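Long-range contacts in genome packaging NTPase B204 (Sulfolobus turreted icosahedral virus 2, PDB 4KFU), which probably hydrolyses ATP to power the packaging of viral DNA into the capsid, as a P-loop ATPase of the FtsK-HerA superfamily: residues 34-39 with 66-71; 98-103 with 131-136. One frame throughout, in Å; residues are numbered along the deposited sequence.

Interaction 1 of 2, residues 34-39 with 66-71. With ZN (zinc ion), chain L.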
loop_
_atom_site.group_PDB
_atom_site.type_symbol
_atom_site.label_atom_id
_atom_site.label_comp_id
_atom_site.label_asym_id
_atom_site.label_seq_id
_atom_site.Cartn_x
_atom_site.Cartn_y
_atom_site.Cartn_z
ATOM N N ILE A 34 -10.361 2.230 -12.929
ATOM C CA ILE A 34 -10.505 1.989 -11.492
ATOM C C ILE A 34 -10.037 3.216 -10.704
ATOM O O ILE A 34 -8.907 3.683 -10.876
ATOM C CB ILE A 34 -9.718 0.734 -11.059
ATOM C CG1 ILE A 34 -10.353 -0.519 -11.670
ATOM C CG2 ILE A 34 -9.675 0.620 -9.539
ATOM C CD1 ILE A 34 -9.415 -1.710 -11.754
ATOM N N SER A 35 -10.907 3.728 -9.837
ATOM C CA SER A 35 -10.608 4.936 -9.079
ATOM C C SER A 35 -9.604 4.666 -7.958
ATOM O O SER A 35 -9.436 3.531 -7.511
ATOM C CB SER A 35 -11.890 5.518 -8.477
ATOM O OG SER A 35 -12.415 4.659 -7.483
ATOM N N TYR A 36 -8.925 5.717 -7.510
ATOM C CA TYR A 36 -8.045 5.577 -6.360
ATOM C C TYR A 36 -8.011 6.810 -5.466
ATOM O O TYR A 36 -8.269 7.944 -5.908
ATOM C CB TYR A 36 -6.627 5.148 -6.776
ATOM C CG TYR A 36 -5.931 6.081 -7.748
ATOM C CD1 TYR A 36 -5.443 7.318 -7.333
ATOM C CD2 TYR A 36 -5.729 5.712 -9.071
ATOM C CE1 TYR A 36 -4.799 8.168 -8.214
ATOM C CE2 TYR A 36 -5.086 6.556 -9.957
ATOM C CZ TYR A 36 -4.626 7.782 -9.520
ATOM O OH TYR A 36 -3.974 8.626 -10.391
ATOM N N ILE A 37 -7.702 6.557 -4.199
ATOM C CA ILE A 37 -7.501 7.583 -3.191
ATOM C C ILE A 37 -6.091 7.397 -2.640
ATOM O O ILE A 37 -5.741 6.292 -2.177
ATOM C CB ILE A 37 -8.508 7.419 -2.028
ATOM C CG1 ILE A 37 -9.944 7.390 -2.557
ATOM C CG2 ILE A 37 -8.324 8.518 -0.991
ATOM C CD1 ILE A 37 -10.968 6.963 -1.521
ATOM N N ILE A 38 -5.270 8.448 -2.688
ATOM C CA ILE A 38 -3.917 8.345 -2.139
ATOM C C ILE A 38 -3.744 9.098 -0.820
ATOM O O ILE A 38 -3.907 10.331 -0.765
ATOM C CB ILE A 38 -2.854 8.866 -3.135
ATOM C CG1 ILE A 38 -3.011 8.184 -4.500
ATOM C CG2 ILE A 38 -1.458 8.661 -2.572
ATOM C CD1 ILE A 38 -2.069 8.741 -5.577
ATOM N N ASP A 39 -3.400 8.353 0.230
ATOM C CA ASP A 39 -3.064 8.910 1.541
ATOM C C ASP A 39 -1.569 9.216 1.529
ATOM O O ASP A 39 -0.736 8.307 1.644
ATOM C CB ASP A 39 -3.438 7.894 2.633
ATOM C CG ASP A 39 -3.031 8.326 4.043
ATOM O OD1 ASP A 39 -2.790 9.522 4.289
ATOM O OD2 ASP A 39 -2.944 7.448 4.937
ATOM N N LYS A 66 -14.447 13.229 -5.825
ATOM C CA LYS A 66 -13.424 13.257 -6.875
ATOM C C LYS A 66 -12.956 11.850 -7.231
ATOM O O LYS A 66 -12.585 11.070 -6.346
ATOM C CB LYS A 66 -12.236 14.113 -6.433
ATOM C CG LYS A 66 -12.589 15.579 -6.157
ATOM C CD LYS A 66 -13.022 16.303 -7.431
ATOM C CE LYS A 66 -13.478 17.729 -7.132
ATOM N NZ LYS A 66 -14.596 17.717 -6.147
ATOM N N GLN A 67 -12.961 11.533 -8.526
ATOM C CA GLN A 67 -12.657 10.177 -9.001
ATOM C C GLN A 67 -11.216 9.747 -8.696
ATOM O O GLN A 67 -10.987 8.644 -8.204
ATOM C CB GLN A 67 -12.941 10.048 -10.502
ATOM C CG GLN A 67 -12.813 8.624 -11.039
ATOM C CD GLN A 67 -13.008 8.545 -12.546
ATOM O OE1 GLN A 67 -12.813 9.532 -13.257
ATOM N NE2 GLN A 67 -13.397 7.369 -13.037
ATOM N N TYR A 68 -10.257 10.622 -8.994
ATOM C CA TYR A 68 -8.866 10.381 -8.643
ATOM C C TYR A 68 -8.425 11.434 -7.643
ATOM O O TYR A 68 -8.382 12.627 -7.958
ATOM C CB TYR A 68 -7.987 10.374 -9.898
ATOM C CG TYR A 68 -8.370 9.258 -10.846
ATOM C CD1 TYR A 68 -8.031 7.937 -10.565
ATOM C CD2 TYR A 68 -9.098 9.514 -12.002
ATOM C CE1 TYR A 68 -8.386 6.907 -11.415
ATOM C CE2 TYR A 68 -9.465 8.485 -12.860
ATOM C CZ TYR A 68 -9.102 7.187 -12.562
ATOM O OH TYR A 68 -9.458 6.158 -13.406
ATOM N N VAL A 69 -8.107 10.995 -6.427
ATOM C CA VAL A 69 -7.948 11.934 -5.325
ATOM C C VAL A 69 -6.694 11.687 -4.486
ATOM O O VAL A 69 -6.298 10.543 -4.220
ATOM C CB VAL A 69 -9.242 11.986 -4.453
ATOM C CG1 VAL A 69 -9.638 10.603 -4.012
ATOM C CG2 VAL A 69 -9.074 12.910 -3.249
ATOM N N VAL A 70 -6.068 12.789 -4.088
ATOM C CA VAL A 70 -4.850 12.761 -3.300
ATOM C C VAL A 70 -5.079 13.566 -2.032
ATOM O O VAL A 70 -5.483 14.738 -2.089
ATOM C CB VAL A 70 -3.680 13.374 -4.093
ATOM C CG1 VAL A 70 -2.403 13.388 -3.252
ATOM C CG2 VAL A 70 -3.466 12.618 -5.395
ATOM N N VAL A 71 -4.832 12.927 -0.894
ATOM C CA VAL A 71 -5.057 13.523 0.406
ATOM C C VAL A 71 -3.719 13.664 1.121
ATOM O O VAL A 71 -3.099 12.659 1.474
ATOM C CB VAL A 71 -5.940 12.602 1.282
ATOM C CG1 VAL A 71 -6.456 13.358 2.498
ATOM C CG2 VAL A 71 -7.087 12.014 0.466
HETATM ZN ZN ZN L . -2.194 8.907 6.495
#

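Interaction 2 of 2, residues 98-103 with 131-136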
loop_
_atom_site.group_PDB
_atom_site.type_symbol
_atom_site.label_atom_id
_atom_site.label_comp_id
_atom_site.label_asym_id
_atom_site.label_seq_id
_atom_site.Cartn_x
_atom_site.Cartn_y
_atom_site.Cartn_z
ATOM N N THR A 98 -12.678 0.667 -5.420
ATOM C CA THR A 98 -11.639 1.690 -5.394
ATOM C C THR A 98 -10.399 1.151 -4.675
ATOM O O THR A 98 -10.518 0.366 -3.735
ATOM C CB THR A 98 -12.161 2.949 -4.643
ATOM O OG1 THR A 98 -13.260 3.521 -5.369
ATOM C CG2 THR A 98 -11.068 4.003 -4.470
ATOM N N VAL A 99 -9.213 1.553 -5.122
ATOM C CA VAL A 99 -8.002 1.254 -4.373
ATOM C C VAL A 99 -7.547 2.415 -3.482
ATOM O O VAL A 99 -7.302 3.533 -3.961
ATOM C CB VAL A 99 -6.856 0.846 -5.304
ATOM C CG1 VAL A 99 -5.651 0.484 -4.472
ATOM C CG2 VAL A 99 -7.291 -0.337 -6.162
ATOM N N LEU A 100 -7.457 2.148 -2.181
ATOM C CA LEU A 100 -6.881 3.102 -1.241
ATOM C C LEU A 100 -5.364 2.871 -1.165
ATOM O O LEU A 100 -4.915 1.823 -0.693
ATOM C CB LEU A 100 -7.510 2.933 0.146
ATOM C CG LEU A 100 -6.984 3.859 1.244
ATOM C CD1 LEU A 100 -7.089 5.349 0.820
ATOM C CD2 LEU A 100 -7.690 3.615 2.599
ATOM N N ILE A 101 -4.591 3.849 -1.636
ATOM C CA ILE A 101 -3.135 3.772 -1.658
ATOM C C ILE A 101 -2.508 4.548 -0.511
ATOM O O ILE A 101 -2.723 5.757 -0.360
ATOM C CB ILE A 101 -2.569 4.328 -2.978
ATOM C CG1 ILE A 101 -3.277 3.682 -4.174
ATOM C CG2 ILE A 101 -1.051 4.118 -3.047
ATOM C CD1 ILE A 101 -2.681 4.065 -5.537
ATOM N N ILE A 102 -1.725 3.845 0.299
ATOM C CA ILE A 102 -1.142 4.430 1.496
ATOM C C ILE A 102 0.365 4.301 1.462
ATOM O O ILE A 102 0.917 3.249 1.801
ATOM C CB ILE A 102 -1.675 3.762 2.771
ATOM C CG1 ILE A 102 -3.200 3.654 2.702
ATOM C CG2 ILE A 102 -1.264 4.562 4.031
ATOM C CD1 ILE A 102 -3.830 3.335 4.017
ATOM N N ASP A 103 1.038 5.363 1.030
ATOM C CA ASP A 103 2.501 5.365 1.082
ATOM C C ASP A 103 2.914 5.700 2.507
ATOM O O ASP A 103 2.136 6.321 3.252
ATOM C CB ASP A 103 3.105 6.330 0.063
ATOM C CG ASP A 103 4.318 5.728 -0.663
ATOM O OD1 ASP A 103 5.024 4.886 -0.048
ATOM O OD2 ASP A 103 4.563 6.085 -1.844
ATOM N N LEU A 131 -13.127 -1.818 -1.245
ATOM C CA LEU A 131 -11.845 -1.131 -1.250
ATOM C C LEU A 131 -10.665 -2.100 -1.323
ATOM O O LEU A 131 -10.523 -2.990 -0.481
ATOM C CB LEU A 131 -11.709 -0.243 -0.007
ATOM C CG LEU A 131 -12.638 0.984 0.075
ATOM C CD1 LEU A 131 -12.700 1.516 1.479
ATOM C CD2 LEU A 131 -12.174 2.087 -0.873
ATOM N N GLY A 132 -9.822 -1.928 -2.333
ATOM C CA GLY A 132 -8.521 -2.572 -2.323
ATOM C C GLY A 132 -7.559 -1.686 -1.555
ATOM O O GLY A 132 -7.856 -0.516 -1.285
ATOM N N LEU A 133 -6.401 -2.236 -1.197
ATOM C CA LEU A 133 -5.391 -1.478 -0.479
ATOM C C LEU A 133 -4.045 -1.710 -1.120
ATOM O O LEU A 133 -3.699 -2.852 -1.470
ATOM C CB LEU A 133 -5.273 -1.951 0.973
ATOM C CG LEU A 133 -6.261 -1.687 2.091
ATOM C CD1 LEU A 133 -5.644 -2.255 3.353
ATOM C CD2 LEU A 133 -6.517 -0.192 2.263
ATOM N N ILE A 134 -3.292 -0.630 -1.282
ATOM C CA ILE A 134 -1.859 -0.752 -1.541
ATOM C C ILE A 134 -1.134 -0.108 -0.381
ATOM O O ILE A 134 -1.329 1.081 -0.098
ATOM C CB ILE A 134 -1.442 -0.099 -2.851
ATOM C CG1 ILE A 134 -2.166 -0.781 -4.012
ATOM C CG2 ILE A 134 0.071 -0.261 -3.043
ATOM C CD1 ILE A 134 -1.951 -0.143 -5.342
ATOM N N LEU A 135 -0.342 -0.907 0.330
ATOM C CA LEU A 135 0.378 -0.418 1.496
ATOM C C LEU A 135 1.867 -0.498 1.221
ATOM O O LEU A 135 2.358 -1.507 0.701
ATOM C CB LEU A 135 0.057 -1.249 2.736
ATOM C CG LEU A 135 -1.409 -1.319 3.173
ATOM C CD1 LEU A 135 -1.534 -2.179 4.417
ATOM C CD2 LEU A 135 -1.982 0.083 3.412
ATOM N N SER A 136 2.589 0.554 1.588
ATOM C CA SER A 136 4.010 0.633 1.287
ATOM C C SER A 136 4.795 0.974 2.544
ATOM O O SER A 136 4.390 1.857 3.311
ATOM C CB SER A 136 4.225 1.708 0.214
ATOM O OG SER A 136 5.583 2.059 0.102
#

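Interaction 1 of 2, residues 34-39 with 66-71
Tyr68 brings CD1 over one face of the Tyr36 ring, offset toward the rim, with Tyr36 CE2 and Tyr68 CD1 3.3 Å apart. The planes meet at 55°, an oblique pairing. On its own side, the Tyr68 ring has CG of Gln67 over one face, while the carbonyl of Ile34 comes to its edge near the plane, with Ile34 O 3.3 Å from Tyr68 CE1; a polarised ring C-H suits that oxygen. CG of Tyr36 sits between its own backbone N and carbonyl carbon (chi1 58°), and the two side chains cross at about a right angle. Tyrosine fits this end of the sheet because its ring packs while its hydroxyl can still bond, as Tyr36 OH does to Phe53 O. The pi system of Tyr68 is used separately, in a cation-pi contact with Lys30.

Beyond the rings the strands run parallel, Ile38 bonding through both its N and its O: the N donates to Val69 O at 2.8 Å, and the O accepts from Val71 N at 2.8 Å. Val69 N reaches Tyr36 O at 3.1 Å. Beta-branched residues suit such extended backbone. On one face Ile37 CG1 lies 3.5 Å from Val69 CG1, side by side, and Val71 CG2 follows beside Ile37 CG2; on the other Ile38 CD1 meets Val70 CG2.

Near the C-terminal end of the strand Asp39 turns CG anti to its N (chi1 176°) and grips the zinc ion with both carboxylate oxygens, OD1 at 2.4 Å and OD2 at 2.3 Å. His41, Asp73 and His108 complete the site. Metal ligands at the C-terminal ends of parallel strands fit an alpha/beta fold, whose binding sites typically gather along that edge of the sheet.

Interaction 2 of 2, residues 98-103 with 131-136
Ile134 loses more surface to this contact than any other residue, and Leu100 and Ile102 come next. The CG1 branch of Ile134 crosses the Val99 side chain at a slant, Ile134 CG1 lying 3.7 Å from Val99 CG1, while its CD1 end also nears CG1 of Ile101. Gly132, paired with Val99, adds no side chain to this face; the valine methyl is met from two residues further along. Both N and O of Ile134 bond to strand 98-102, the N donating to Leu100 O at 3.0 Å and the O accepting from Ile102 N at 2.8 Å.

Leu100 and Ile102 point to the other face, each beside a leucine of the partner strand. Leu133 lays CD2 3.9 Å from Leu100 CB, and Leu135 CD2 sits 3.7 Å from Ile102 CB while also touching CG1 and CD1 of that isoleucine. In both leucines CG is anti to the carbonyl carbon (chi1 -59° in Leu135), which carries the branch toward the neighbouring strand. Branched aliphatic side chains suit a central strand pair buried on both faces.

Just past the end of strand 98-102, polar residues suit the approach to the nucleotide site. Ser136 OG donates to Asp103 OD1 at 2.9 Å, from above the carboxylate plane; Asp103 OD2 is bonded to Tyr50 and Ser18. These bonds probably help to hold the side chain about 4 Å from the magnesium ion (nearest atoms).

Strands 98-102 and 131-137 belong to a beta-alpha-beta unit with helix 117-124. Helix 78-95 packs on Thr98, Ile102 and Leu131, helix 17-31 covers Val99 and Ile101 on the other face, and strand 35-40 flanks 98-102.

In the fold
The two contacts come in series along the chain, interaction 1 closing before interaction 2 opens, with centres 10 Å apart in one mixed sheet. Strands 35-40 and 98-102 are neighbours, so the four strands run side by side in the order 68-72, 35-40, 98-102, 131-137. The seam between the contacts includes a probable hydrogen bond from Asp39 N to Ile101 O (2.7 Å). Helices 17-31 and 78-95 pack against both. Interaction 2 lies nearer the chain's centre, beside strand 6-10, which leads into the nucleotide-binding loop. Asp39 of interaction 1 binds zinc and Asp103 of interaction 2 lies near magnesium: both sites lie at the C-terminal ends of these strands, where the P-loop also sits.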